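Local coordinates for cell division protein FtsZ 1 (Methanocaldococcus jannaschii, PDB 1W5A), which binds GTP and probably hydrolyses it while polymerising into the contractile Z ring that marks the site of cell division, at residues Val158-Val163 and Asn172-Leu177; Val189-Lys194 and Leu248-Ile253; Ile232-Ala237 and Thr316-Ala321; Val277-Ala282 and Leu335-Val340. All blocks are in the same frame, centred on the assembly; numbering follows the deposited sequence.

The four contacts trace a path through FtsZ from the nucleotide pocket to the far edge of the C-terminal domain. Interaction 1, in the GTPase domain, packs a helix on a strand; Pro161, just past its end, touches the GTP ribose. Interaction 2, about 11 Å away from centre to centre, joins the next strand of that sheet to strand 249-256; Ile190 N bonds to Val158 O at 2.9 Å between the two. Interaction 4, centred about 11 Å from the centre of interaction 2, shares the mixed sheet with it, where Ile337 N meets Met250 O at 2.9 Å. Interaction 3 lies on the opposite edge strand of that sheet, its centre about 30 Å from that of interaction 1 and away from the nucleotide.

Interaction 1. Residues Val158-Val163 and Asn172-Leu177; sequences VTLPFV and NAMEGL. With GTP (guanosine-5'-triphosphate), chain C.
Leu177 forks between Val158 and Leu160, and this grip of a helix on a strand is a worked example of beta-alpha-beta packing in a nucleotide-binding domain. Strand 153-160, helix 167-183 and strand 186-191 form the unit, within the tubulin/FtsZ GTPase fold; the short segments of the first two run at 144° to one another, with their axes 9.3 Å apart at closest approach.

The contact between the segments is wholly apolar. With CG of Leu177 anti to its own nitrogen (chi1 -165°), CD1 comes within 3.9 Å of Val158 CG2, while CD2 lies 4.2 Å from Leu160 CD1. Leu160 is shared: its second methyl, CD2, faces the sulfur of Met174, SD, at 4.1 Å, the two side chains crossing at about a right angle. Bends at chi2 and chi3 curl the methionine so that SD, rather than CE, is its nearest atom to Leu160. Leu351 of strand 350-353 touches Leu160, Met174 and Leu177 alike, so the cluster has another strand against it. Just past the strand, Pro161 sets CD against Ala173 CB at 3.6 Å, the small residue admitting the ring close to the helix.

Hydrogen bonding stays within each element or runs to neighbours. Leu177 N bonds to Ala173 O in the helix, and Val158 and Leu160 pair with strand 186-191. Phe162 N bonds to OE2 of Glu165, and OE1 of the same carboxylate is hydrogen-bonded to GTP.

The contact with the nucleotide is one of van der Waals packing: beside the ribose, Pro161 CA and CB each stand 3.6 Å from GTP O2'.

Interaction 2. Residues Val189-Lys194 and Leu248-Ile253; sequences VIPNEK and LAMIGI
Met250 reaches along Val189 to Pro191, and its side chain can be followed atom by atom. CB lies 4.2 Å from Val189 O; CG, anti to its own carbonyl carbon (chi1 -69°), comes closer to the same oxygen, at 3.7 Å. From there the chain extends through SD, bends at chi3, and ends with CE 4.0 Å from Pro191 CG, meeting the proline at about a right angle. Val189 turns its CG2 the other way, toward Leu248 CD2, at 3.4 Å.

Here the last strand of the parallel GTPase sheet meets the first strand of the C-terminal domain, edge to edge. The short segments diverge by 58°, and the backbones share one direct bond, Val189 N to Ala249 O, at 2.8 Å and nearly straight (165°). Where the strands splay, a water takes over: it accepts from Ile251 N and donates to Val189 O, so both buried backbone atoms are satisfied. Ala249 is also paired with Leu187, one bond further back.

On the other side from Met250, Ile251 CD1 touches Ile190 CD1 at 4.0 Å, and Ala218 of helix 207-227 packs on both isoleucines.

Interaction 3. Residues Ile232-Ala237 and Thr316-Ala321; sequences INVDFA and TIIWGA
The carbonyl oxygen of Trp319 receives a hydrogen bond of 2.7 Å from a water that also donates, at 3.1 Å, to Asn233 O. A second water does similar work one step along, accepting from Ala321 N at 2.8 Å and lying 2.6 Å from Ile232 O. Here water bridges the backbones of an edge strand and an irregular segment that share no direct hydrogen bond.

Apart from these bridges the contact is apolar. Ile232 lies over one face of the Trp319 indole, the first water standing above the same face. Its CG2 sits 4.2 Å from the centroid of the six-membered ring, only 25° off the normal, a CH-pi contact; CD1 stands on the same side of the plane, near the CH2-CZ2 bond, 3.3 Å from Trp319 CH2. The bond from CA to CB of Trp319 leads away from 232-237, but with CG set between nitrogen and carbonyl carbon (chi1 63°) the ring still passes beneath the isoleucine. An alanine in place of Trp319 is likely to strip Ile232 of this flat support, leaving its CG2 and CD1 methyls over a gap. CG2 of Ile232 also touches Gly320 CA, at 3.9 Å. Beyond it Val234 CG2 meets Ile318 CG2 at 3.6 Å, the side chains crossing at about a right angle.

Asp235 is the N-cap of helix 236-243, its OD2 making a weak hydrogen bond to Asp238 N; Val242 of that helix packs on Ile318. Strand 316-323, at the edge of the mixed C-terminal sheet, pairs with strand 284-291, while Ala300 and Val304 of helix 297-308 touch the tryptophan.

Interaction 4. Residues Val277-Ala282 and Leu335-Val340; sequences VDIDGA and LVITGV
Ile337 and Ile279 meet through their branch methyls: Ile279 CG2 lies 4.0 Å from Ile337 CG2. Ile337 CG1 adds a second touch on Ile279 CG2, at 4.1 Å. Ala282 CB also lies against Ile337 CG2, though its exact position in the model is less certain. A separate pair forms at the start of the loop segment: Val277 puts CG2 against Val340 CB at 4.2 Å. That methyl is anti to the valine's own nitrogen, which carries it out toward Val340. Backbone joins the first shell too, with Ala282 CA 3.7 Å from Thr338 O.

What positions these groups is the shape of the two segments. Residues Ile279 to Ala282 form a type I beta turn, which folds the segment back so that Ala282 CA also comes up to the strand end. In 335-340, Gly339 has a positive phi of 62°, readily tolerated by glycine, and this bend probably allows Val340, like Ile337, to point toward 277-282. Further out, Asp280 OD1 makes a salt bridge with Arg343 NH1, tying the turn to the chain beyond Val340.

The arrangement is plain packing in the C-terminal domain: a connecting loop is laid against the end of a sheet strand. That loop runs from helix 261-271, whose Leu270 touches Ile279, to strand 284-291; strand 331-338 lies between this strand and strand 249-256, antiparallel to both.

Interaction 1. Residues Val158-Val163 and Asn172-Leu177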
loop_
_atom_site.group_PDB
_atom_site.type_symbol
_atom_site.label_atom_id
_atom_site.label_comp_id
_atom_site.label_asym_id
_atom_site.label_seq_id
_atom_site.Cartn_x
_atom_site.Cartn_y
_atom_site.Cartn_z
ATOM N N VAL A 158 -4.391 1.448 -2.804
ATOM C CA VAL A 158 -5.521 0.966 -3.583
ATOM C C VAL A 158 -5.265 1.024 -5.088
ATOM O O VAL A 158 -4.382 1.744 -5.559
ATOM C CB VAL A 158 -6.777 1.799 -3.261
ATOM C CG1 VAL A 158 -7.045 1.739 -1.775
ATOM C CG2 VAL A 158 -6.572 3.273 -3.691
ATOM N N THR A 159 -6.047 0.254 -5.834
ATOM C CA THR A 159 -5.922 0.220 -7.280
ATOM C C THR A 159 -7.170 0.791 -7.935
ATOM O O THR A 159 -8.247 0.762 -7.363
ATOM C CB THR A 159 -5.759 -1.213 -7.814
ATOM O OG1 THR A 159 -6.967 -1.934 -7.572
ATOM C CG2 THR A 159 -4.596 -1.925 -7.144
ATOM N N LEU A 160 -6.997 1.327 -9.138
ATOM C CA LEU A 160 -8.101 1.869 -9.914
ATOM C C LEU A 160 -8.335 0.764 -10.935
ATOM O O LEU A 160 -7.398 0.088 -11.340
ATOM C CB LEU A 160 -7.690 3.181 -10.585
ATOM C CG LEU A 160 -8.136 4.503 -9.940
ATOM C CD1 LEU A 160 -8.214 4.396 -8.427
ATOM C CD2 LEU A 160 -7.170 5.600 -10.358
ATOM N N PRO A 161 -9.581 0.568 -11.359
ATOM C CA PRO A 161 -9.900 -0.484 -12.332
ATOM C C PRO A 161 -9.372 -0.279 -13.752
ATOM O O PRO A 161 -9.006 0.832 -14.144
ATOM C CB PRO A 161 -11.420 -0.526 -12.288
ATOM C CG PRO A 161 -11.764 0.954 -12.115
ATOM C CD PRO A 161 -10.757 1.415 -11.071
ATOM N N PHE A 162 -9.332 -1.373 -14.515
ATOM C CA PHE A 162 -8.896 -1.344 -15.910
ATOM C C PHE A 162 -10.024 -0.685 -16.680
ATOM O O PHE A 162 -11.181 -0.786 -16.276
ATOM C CB PHE A 162 -8.738 -2.753 -16.461
ATOM C CG PHE A 162 -7.611 -3.530 -15.861
ATOM C CD1 PHE A 162 -6.314 -3.381 -16.338
ATOM C CD2 PHE A 162 -7.852 -4.459 -14.850
ATOM C CE1 PHE A 162 -5.275 -4.151 -15.827
ATOM C CE2 PHE A 162 -6.817 -5.233 -14.330
ATOM C CZ PHE A 162 -5.530 -5.083 -14.817
ATOM N N VAL A 163 -9.700 -0.033 -17.791
ATOM C CA VAL A 163 -10.716 0.631 -18.607
ATOM C C VAL A 163 -11.761 -0.380 -19.080
ATOM O O VAL A 163 -12.957 -0.073 -19.149
ATOM C CB VAL A 163 -10.076 1.325 -19.845
ATOM C CG1 VAL A 163 -11.157 1.886 -20.752
ATOM C CG2 VAL A 163 -9.147 2.453 -19.396
ATOM N N ASN A 172 -17.343 4.960 -9.606
ATOM C CA ASN A 172 -17.459 4.610 -8.200
ATOM C C ASN A 172 -16.072 4.617 -7.567
ATOM O O ASN A 172 -15.904 5.024 -6.420
ATOM C CB ASN A 172 -18.087 3.222 -8.056
ATOM C CG ASN A 172 -19.540 3.196 -8.484
ATOM O OD1 ASN A 172 -20.071 2.153 -8.862
ATOM N ND2 ASN A 172 -20.195 4.344 -8.419
ATOM N N ALA A 173 -15.077 4.170 -8.323
ATOM C CA ALA A 173 -13.717 4.118 -7.826
ATOM C C ALA A 173 -13.238 5.524 -7.486
ATOM O O ALA A 173 -12.827 5.804 -6.354
ATOM C CB ALA A 173 -12.797 3.465 -8.878
ATOM N N MET A 174 -13.306 6.414 -8.468
ATOM C CA MET A 174 -12.870 7.789 -8.273
ATOM C C MET A 174 -13.647 8.470 -7.155
ATOM O O MET A 174 -13.083 9.239 -6.386
ATOM C CB MET A 174 -13.008 8.557 -9.580
ATOM C CG MET A 174 -12.049 8.059 -10.643
ATOM S SD MET A 174 -10.329 8.198 -10.074
ATOM C CE MET A 174 -10.107 9.997 -9.959
ATOM N N GLU A 175 -14.934 8.179 -7.054
ATOM C CA GLU A 175 -15.747 8.757 -5.998
ATOM C C GLU A 175 -15.177 8.258 -4.676
ATOM O O GLU A 175 -14.966 9.040 -3.744
ATOM C CB GLU A 175 -17.207 8.311 -6.150
ATOM C CG GLU A 175 -18.144 8.813 -5.059
ATOM C CD GLU A 175 -18.278 10.327 -5.049
ATOM O OE1 GLU A 175 -18.736 10.885 -6.071
ATOM O OE2 GLU A 175 -17.927 10.956 -4.021
ATOM N N GLY A 176 -14.913 6.954 -4.605
ATOM C CA GLY A 176 -14.357 6.387 -3.391
ATOM C C GLY A 176 -12.960 6.924 -3.117
ATOM O O GLY A 176 -12.557 7.056 -1.953
ATOM N N LEU A 177 -12.215 7.238 -4.179
ATOM C CA LEU A 177 -10.865 7.759 -4.016
ATOM C C LEU A 177 -10.946 9.135 -3.378
ATOM O O LEU A 177 -10.055 9.532 -2.637
ATOM C CB LEU A 177 -10.148 7.844 -5.369
ATOM C CG LEU A 177 -8.627 8.020 -5.329
ATOM C CD1 LEU A 177 -7.985 6.767 -4.720
ATOM C CD2 LEU A 177 -8.092 8.235 -6.732
HETATM P PG GTP C . -18.566 -6.125 -4.095
HETATM O O1G GTP C . -19.433 -5.208 -4.991
HETATM O O2G GTP C . -18.340 -7.494 -4.775
HETATM O O3G GTP C . -19.274 -6.406 -2.764
HETATM O O3B GTP C . -17.137 -5.310 -3.804
HETATM P PB GTP C . -15.592 -5.869 -3.689
HETATM O O1B GTP C . -15.524 -7.222 -3.117
HETATM O O2B GTP C . -14.844 -4.769 -2.957
HETATM O O3A GTP C . -15.029 -5.937 -5.139
HETATM P PA GTP C . -13.734 -6.558 -5.737
HETATM O O1A GTP C . -14.051 -7.893 -6.330
HETATM O O2A GTP C . -12.623 -6.449 -4.803
HETATM O "O5'" GTP C . -13.538 -5.589 -7.044
HETATM C "C5'" GTP C . -13.018 -4.267 -6.973
HETATM C "C4'" GTP C . -11.993 -4.042 -8.073
HETATM O "O4'" GTP C . -10.821 -4.825 -7.786
HETATM C "C3'" GTP C . -12.452 -4.490 -9.469
HETATM O "O3'" GTP C . -13.084 -3.410 -10.137
HETATM C "C2'" GTP C . -11.124 -4.814 -10.163
HETATM O "O2'" GTP C . -10.493 -3.605 -10.582
HETATM C "C1'" GTP C . -10.281 -5.333 -8.995
HETATM N N9 GTP C . -10.158 -6.789 -8.903
HETATM C C8 GTP C . -11.181 -7.721 -8.748
HETATM N N7 GTP C . -10.740 -8.957 -8.739
HETATM C C5 GTP C . -9.385 -8.810 -8.511
HETATM C C6 GTP C . -8.385 -9.734 -8.141
HETATM O O6 GTP C . -8.519 -10.935 -7.911
HETATM N N1 GTP C . -7.121 -9.133 -7.990
HETATM C C2 GTP C . -6.865 -7.765 -8.093
HETATM N N2 GTP C . -5.626 -7.365 -7.929
HETATM N N3 GTP C . -7.777 -6.899 -8.474
HETATM C C4 GTP C . -9.020 -7.448 -8.583
#

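Interaction 2. Residues Val189-Lys194 and Leu248-Ile253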
loop_
_atom_site.group_PDB
_atom_site.type_symbol
_atom_site.label_atom_id
_atom_site.label_comp_id
_atom_site.label_asym_id
_atom_site.label_seq_id
_atom_site.Cartn_x
_atom_site.Cartn_y
_atom_site.Cartn_z
ATOM N N VAL A 189 -2.012 5.336 -4.836
ATOM C CA VAL A 189 -2.925 4.899 -5.895
ATOM C C VAL A 189 -2.189 4.257 -7.071
ATOM O O VAL A 189 -1.272 4.846 -7.634
ATOM C CB VAL A 189 -3.759 6.092 -6.443
ATOM C CG1 VAL A 189 -4.822 5.602 -7.408
ATOM C CG2 VAL A 189 -4.405 6.833 -5.294
ATOM N N ILE A 190 -2.614 3.050 -7.434
ATOM C CA ILE A 190 -2.025 2.286 -8.530
ATOM C C ILE A 190 -3.064 2.109 -9.635
ATOM O O ILE A 190 -4.059 1.409 -9.456
ATOM C CB ILE A 190 -1.593 0.890 -8.045
ATOM C CG1 ILE A 190 -0.576 1.025 -6.911
ATOM C CG2 ILE A 190 -1.012 0.090 -9.204
ATOM C CD1 ILE A 190 -0.400 -0.266 -6.080
ATOM N N PRO A 191 -2.842 2.732 -10.798
ATOM C CA PRO A 191 -3.794 2.622 -11.914
ATOM C C PRO A 191 -3.566 1.344 -12.697
ATOM O O PRO A 191 -2.612 1.266 -13.470
ATOM C CB PRO A 191 -3.493 3.855 -12.771
ATOM C CG PRO A 191 -2.375 4.607 -12.021
ATOM C CD PRO A 191 -1.701 3.577 -11.168
ATOM N N ASN A 192 -4.439 0.355 -12.502
ATOM C CA ASN A 192 -4.314 -0.920 -13.185
ATOM C C ASN A 192 -4.136 -0.791 -14.694
ATOM O O ASN A 192 -3.373 -1.547 -15.292
ATOM C CB ASN A 192 -5.526 -1.795 -12.887
ATOM C CG ASN A 192 -5.389 -2.558 -11.571
ATOM O OD1 ASN A 192 -6.356 -3.131 -11.072
ATOM N ND2 ASN A 192 -4.185 -2.576 -11.016
ATOM N N GLU A 193 -4.828 0.168 -15.301
ATOM C CA GLU A 193 -4.749 0.385 -16.741
ATOM C C GLU A 193 -3.306 0.539 -17.237
ATOM O O GLU A 193 -2.974 0.088 -18.332
ATOM C CB GLU A 193 -5.565 1.620 -17.118
ATOM C CG GLU A 193 -5.714 1.863 -18.611
ATOM C CD GLU A 193 -6.278 0.662 -19.358
ATOM O OE1 GLU A 193 -7.203 -0.012 -18.833
ATOM O OE2 GLU A 193 -5.795 0.404 -20.483
ATOM N N LYS A 194 -2.452 1.160 -16.425
ATOM C CA LYS A 194 -1.056 1.364 -16.800
ATOM C C LYS A 194 -0.300 0.045 -16.872
ATOM O O LYS A 194 0.795 -0.020 -17.427
ATOM C CB LYS A 194 -0.346 2.287 -15.801
ATOM C CG LYS A 194 -1.075 3.579 -15.482
ATOM C CD LYS A 194 -1.368 4.411 -16.712
ATOM C CE LYS A 194 -0.112 4.964 -17.341
ATOM N NZ LYS A 194 -0.446 5.992 -18.373
ATOM N N LEU A 248 -1.432 12.429 -1.612
ATOM C CA LEU A 248 -1.654 11.453 -2.669
ATOM C C LEU A 248 -0.277 10.962 -3.136
ATOM O O LEU A 248 0.636 11.771 -3.353
ATOM C CB LEU A 248 -2.429 12.135 -3.804
ATOM C CG LEU A 248 -3.074 11.341 -4.933
ATOM C CD1 LEU A 248 -2.082 11.184 -6.083
ATOM C CD2 LEU A 248 -3.559 10.010 -4.403
ATOM N N ALA A 249 -0.119 9.643 -3.262
ATOM C CA ALA A 249 1.160 9.061 -3.688
ATOM C C ALA A 249 1.019 8.001 -4.791
ATOM O O ALA A 249 -0.042 7.389 -4.953
ATOM C CB ALA A 249 1.877 8.453 -2.489
ATOM N N MET A 250 2.101 7.787 -5.536
ATOM C CA MET A 250 2.113 6.809 -6.614
ATOM C C MET A 250 3.422 6.021 -6.561
ATOM O O MET A 250 4.401 6.474 -5.973
ATOM C CB MET A 250 1.913 7.517 -7.966
ATOM C CG MET A 250 0.501 8.076 -8.127
ATOM S SD MET A 250 0.160 9.006 -9.647
ATOM C CE MET A 250 -0.025 7.650 -10.801
ATOM N N ILE A 251 3.444 4.841 -7.164
ATOM C CA ILE A 251 4.640 4.016 -7.095
ATOM C C ILE A 251 5.320 3.743 -8.429
ATOM O O ILE A 251 4.747 3.932 -9.499
ATOM C CB ILE A 251 4.341 2.622 -6.459
ATOM C CG1 ILE A 251 3.591 1.742 -7.470
ATOM C CG2 ILE A 251 3.479 2.778 -5.192
ATOM C CD1 ILE A 251 3.425 0.284 -7.043
ATOM N N GLY A 252 6.560 3.281 -8.319
ATOM C CA GLY A 252 7.363 2.911 -9.461
ATOM C C GLY A 252 8.036 1.608 -9.064
ATOM O O GLY A 252 8.479 1.458 -7.921
ATOM N N ILE A 253 8.085 0.648 -9.978
ATOM C CA ILE A 253 8.724 -0.629 -9.688
ATOM C C ILE A 253 9.723 -0.940 -10.791
ATOM O O ILE A 253 9.442 -0.748 -11.976
ATOM C CB ILE A 253 7.706 -1.798 -9.621
ATOM C CG1 ILE A 253 6.692 -1.558 -8.499
ATOM C CG2 ILE A 253 8.448 -3.110 -9.364
ATOM C CD1 ILE A 253 5.688 -2.700 -8.308
HETATM O O HOH W 1 1.245 4.048 -8.703
#

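Interaction 3. Residues Ile232-Ala237 and Thr316-Ala321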
loop_
_atom_site.group_PDB
_atom_site.type_symbol
_atom_site.label_atom_id
_atom_site.label_comp_id
_atom_site.label_asym_id
_atom_site.label_seq_id
_atom_site.Cartn_x
_atom_site.Cartn_y
_atom_site.Cartn_z
ATOM N N ILE A 232 20.596 -1.276 6.387
ATOM C CA ILE A 232 20.569 0.025 7.041
ATOM C C ILE A 232 19.264 0.160 7.808
ATOM O O ILE A 232 18.251 -0.430 7.435
ATOM C CB ILE A 232 20.696 1.179 6.019
ATOM C CG1 ILE A 232 21.014 2.482 6.749
ATOM C CG2 ILE A 232 19.406 1.340 5.237
ATOM C CD1 ILE A 232 21.304 3.644 5.820
ATOM N N ASN A 233 19.292 0.931 8.885
ATOM C CA ASN A 233 18.114 1.128 9.715
ATOM C C ASN A 233 17.160 2.204 9.192
ATOM O O ASN A 233 17.577 3.310 8.850
ATOM C CB ASN A 233 18.556 1.488 11.131
ATOM C CG ASN A 233 17.397 1.871 12.038
ATOM O OD1 ASN A 233 17.609 2.384 13.130
ATOM N ND2 ASN A 233 16.172 1.615 11.597
ATOM N N VAL A 234 15.878 1.864 9.116
ATOM C CA VAL A 234 14.867 2.821 8.695
ATOM C C VAL A 234 14.174 3.165 10.016
ATOM O O VAL A 234 13.686 2.285 10.722
ATOM C CB VAL A 234 13.847 2.202 7.678
ATOM C CG1 VAL A 234 13.108 1.042 8.307
ATOM C CG2 VAL A 234 12.849 3.252 7.233
ATOM N N ASP A 235 14.166 4.445 10.365
ATOM C CA ASP A 235 13.562 4.880 11.610
ATOM C C ASP A 235 12.067 5.100 11.464
ATOM O O ASP A 235 11.623 5.766 10.534
ATOM C CB ASP A 235 14.237 6.161 12.087
ATOM C CG ASP A 235 13.784 6.567 13.464
ATOM O OD1 ASP A 235 14.058 5.814 14.421
ATOM O OD2 ASP A 235 13.147 7.632 13.588
ATOM N N PHE A 236 11.290 4.554 12.397
ATOM C CA PHE A 236 9.839 4.685 12.335
ATOM C C PHE A 236 9.382 6.132 12.463
ATOM O O PHE A 236 8.410 6.536 11.828
ATOM C CB PHE A 236 9.164 3.828 13.420
ATOM C CG PHE A 236 7.653 3.825 13.333
ATOM C CD1 PHE A 236 7.008 3.405 12.167
ATOM C CD2 PHE A 236 6.878 4.291 14.390
ATOM C CE1 PHE A 236 5.620 3.456 12.057
ATOM C CE2 PHE A 236 5.486 4.346 14.288
ATOM C CZ PHE A 236 4.856 3.930 13.120
ATOM N N ALA A 237 10.084 6.906 13.285
ATOM C CA ALA A 237 9.725 8.298 13.470
ATOM C C ALA A 237 9.841 9.000 12.118
ATOM O O ALA A 237 8.973 9.794 11.746
ATOM C CB ALA A 237 10.647 8.951 14.508
ATOM N N THR A 316 11.906 15.041 1.421
ATOM C CA THR A 316 12.421 14.117 2.422
ATOM C C THR A 316 12.373 12.717 1.844
ATOM O O THR A 316 11.329 12.259 1.365
ATOM C CB THR A 316 11.601 14.153 3.720
ATOM O OG1 THR A 316 11.786 15.420 4.365
ATOM C CG2 THR A 316 12.058 13.050 4.658
ATOM N N ILE A 317 13.518 12.047 1.886
ATOM C CA ILE A 317 13.651 10.703 1.353
ATOM C C ILE A 317 13.983 9.686 2.431
ATOM O O ILE A 317 14.997 9.802 3.113
ATOM C CB ILE A 317 14.778 10.630 0.312
ATOM C CG1 ILE A 317 14.481 11.577 -0.846
ATOM C CG2 ILE A 317 14.951 9.201 -0.162
ATOM C CD1 ILE A 317 15.609 11.669 -1.852
ATOM N N ILE A 318 13.124 8.687 2.574
ATOM C CA ILE A 318 13.355 7.625 3.531
ATOM C C ILE A 318 13.690 6.396 2.703
ATOM O O ILE A 318 13.011 6.125 1.719
ATOM C CB ILE A 318 12.110 7.367 4.356
ATOM C CG1 ILE A 318 11.822 8.585 5.227
ATOM C CG2 ILE A 318 12.304 6.127 5.212
ATOM C CD1 ILE A 318 10.517 8.493 5.948
ATOM N N TRP A 319 14.734 5.663 3.072
ATOM C CA TRP A 319 15.102 4.493 2.294
ATOM C C TRP A 319 15.671 3.353 3.113
ATOM O O TRP A 319 16.223 3.559 4.186
ATOM C CB TRP A 319 16.125 4.873 1.215
ATOM C CG TRP A 319 17.425 5.373 1.778
ATOM C CD1 TRP A 319 17.670 6.611 2.302
ATOM C CD2 TRP A 319 18.639 4.628 1.924
ATOM N NE1 TRP A 319 18.963 6.684 2.767
ATOM C CE2 TRP A 319 19.584 5.485 2.543
ATOM C CE3 TRP A 319 19.026 3.324 1.584
ATOM C CZ2 TRP A 319 20.888 5.075 2.843
ATOM C CZ3 TRP A 319 20.331 2.913 1.881
ATOM C CH2 TRP A 319 21.244 3.790 2.499
ATOM N N GLY A 320 15.547 2.142 2.578
ATOM C CA GLY A 320 16.078 0.967 3.243
ATOM C C GLY A 320 16.548 -0.023 2.195
ATOM O O GLY A 320 16.269 0.153 1.006
ATOM N N ALA A 321 17.259 -1.060 2.625
ATOM C CA ALA A 321 17.764 -2.079 1.715
ATOM C C ALA A 321 17.778 -3.411 2.453
ATOM O O ALA A 321 18.482 -3.573 3.452
ATOM C CB ALA A 321 19.182 -1.721 1.249
HETATM O O HOH W 2 16.942 -1.326 5.386
HETATM O O HOH W 3 17.993 4.426 6.008
#

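Interaction 4. Residues Val277-Ala282 and Leu335-Val340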
loop_
_atom_site.group_PDB
_atom_site.type_symbol
_atom_site.label_atom_id
_atom_site.label_comp_id
_atom_site.label_asym_id
_atom_site.label_seq_id
_atom_site.Cartn_x
_atom_site.Cartn_y
_atom_site.Cartn_z
ATOM N N VAL A 277 3.155 10.705 -13.509
ATOM C CA VAL A 277 3.026 12.059 -12.979
ATOM C C VAL A 277 4.381 12.744 -12.841
ATOM O O VAL A 277 5.418 12.080 -12.783
ATOM C CB VAL A 277 2.337 12.028 -11.582
ATOM C CG1 VAL A 277 3.114 11.110 -10.636
ATOM C CG2 VAL A 277 2.258 13.429 -10.997
ATOM N N ASP A 278 4.367 14.075 -12.803
ATOM C CA ASP A 278 5.599 14.833 -12.621
ATOM C C ASP A 278 6.018 14.657 -11.177
ATOM O O ASP A 278 5.241 14.931 -10.266
ATOM C CB ASP A 278 5.383 16.324 -12.895
ATOM C CG ASP A 278 5.337 16.646 -14.370
ATOM O OD1 ASP A 278 6.260 16.225 -15.102
ATOM O OD2 ASP A 278 4.384 17.332 -14.800
ATOM N N ILE A 279 7.248 14.212 -10.965
ATOM C CA ILE A 279 7.738 13.999 -9.615
ATOM C C ILE A 279 8.596 15.146 -9.098
ATOM O O ILE A 279 8.976 15.165 -7.930
ATOM C CB ILE A 279 8.537 12.696 -9.545
ATOM C CG1 ILE A 279 9.684 12.738 -10.556
ATOM C CG2 ILE A 279 7.625 11.523 -9.850
ATOM C CD1 ILE A 279 10.565 11.510 -10.528
ATOM N N ASP A 280 8.891 16.105 -9.968
ATOM C CA ASP A 280 9.715 17.256 -9.598
ATOM C C ASP A 280 9.116 18.071 -8.442
ATOM O O ASP A 280 9.843 18.697 -7.672
ATOM C CB ASP A 280 9.920 18.155 -10.822
ATOM C CG ASP A 280 8.614 18.712 -11.361
ATOM O OD1 ASP A 280 8.049 19.628 -10.729
ATOM O OD2 ASP A 280 8.148 18.228 -12.413
ATOM N N GLY A 281 7.791 18.060 -8.325
ATOM C CA GLY A 281 7.148 18.803 -7.255
ATOM C C GLY A 281 6.908 17.929 -6.038
ATOM O O GLY A 281 6.354 18.381 -5.030
ATOM N N ALA A 282 7.334 16.672 -6.140
ATOM C CA ALA A 282 7.174 15.698 -5.066
ATOM C C ALA A 282 7.761 16.189 -3.749
ATOM O O ALA A 282 8.913 16.617 -3.686
ATOM C CB ALA A 282 7.820 14.382 -5.463
ATOM N N LEU A 335 9.536 2.296 -5.482
ATOM C CA LEU A 335 9.552 3.734 -5.296
ATOM C C LEU A 335 8.156 4.217 -4.922
ATOM O O LEU A 335 7.164 3.800 -5.517
ATOM C CB LEU A 335 9.994 4.416 -6.599
ATOM C CG LEU A 335 11.337 5.150 -6.667
ATOM C CD1 LEU A 335 12.453 4.293 -6.101
ATOM C CD2 LEU A 335 11.630 5.524 -8.126
ATOM N N VAL A 336 8.081 5.089 -3.926
ATOM C CA VAL A 336 6.811 5.661 -3.509
ATOM C C VAL A 336 7.004 7.174 -3.454
ATOM O O VAL A 336 7.737 7.685 -2.609
ATOM C CB VAL A 336 6.375 5.135 -2.119
ATOM C CG1 VAL A 336 4.974 5.638 -1.796
ATOM C CG2 VAL A 336 6.400 3.611 -2.105
ATOM N N ILE A 337 6.372 7.885 -4.379
ATOM C CA ILE A 337 6.489 9.338 -4.427
ATOM C C ILE A 337 5.250 9.981 -3.814
ATOM O O ILE A 337 4.130 9.802 -4.308
ATOM C CB ILE A 337 6.669 9.829 -5.884
ATOM C CG1 ILE A 337 7.853 9.118 -6.546
ATOM C CG2 ILE A 337 6.906 11.296 -5.903
ATOM C CD1 ILE A 337 9.122 9.080 -5.718
ATOM N N THR A 338 5.451 10.737 -2.740
ATOM C CA THR A 338 4.333 11.360 -2.034
ATOM C C THR A 338 4.145 12.838 -2.371
ATOM O O THR A 338 5.003 13.454 -2.994
ATOM C CB THR A 338 4.528 11.231 -0.516
ATOM O OG1 THR A 338 5.717 11.935 -0.137
ATOM C CG2 THR A 338 4.692 9.789 -0.123
ATOM N N GLY A 339 3.012 13.391 -1.944
ATOM C CA GLY A 339 2.712 14.793 -2.177
ATOM C C GLY A 339 2.607 15.225 -3.630
ATOM O O GLY A 339 3.037 16.329 -3.971
ATOM N N VAL A 340 2.032 14.385 -4.488
ATOM C CA VAL A 340 1.908 14.730 -5.901
ATOM C C VAL A 340 0.484 15.063 -6.301
ATOM O O VAL A 340 0.171 15.042 -7.488
ATOM C CB VAL A 340 2.367 13.573 -6.822
ATOM C CG1 VAL A 340 3.810 13.202 -6.528
ATOM C CG2 VAL A 340 1.448 12.371 -6.636
#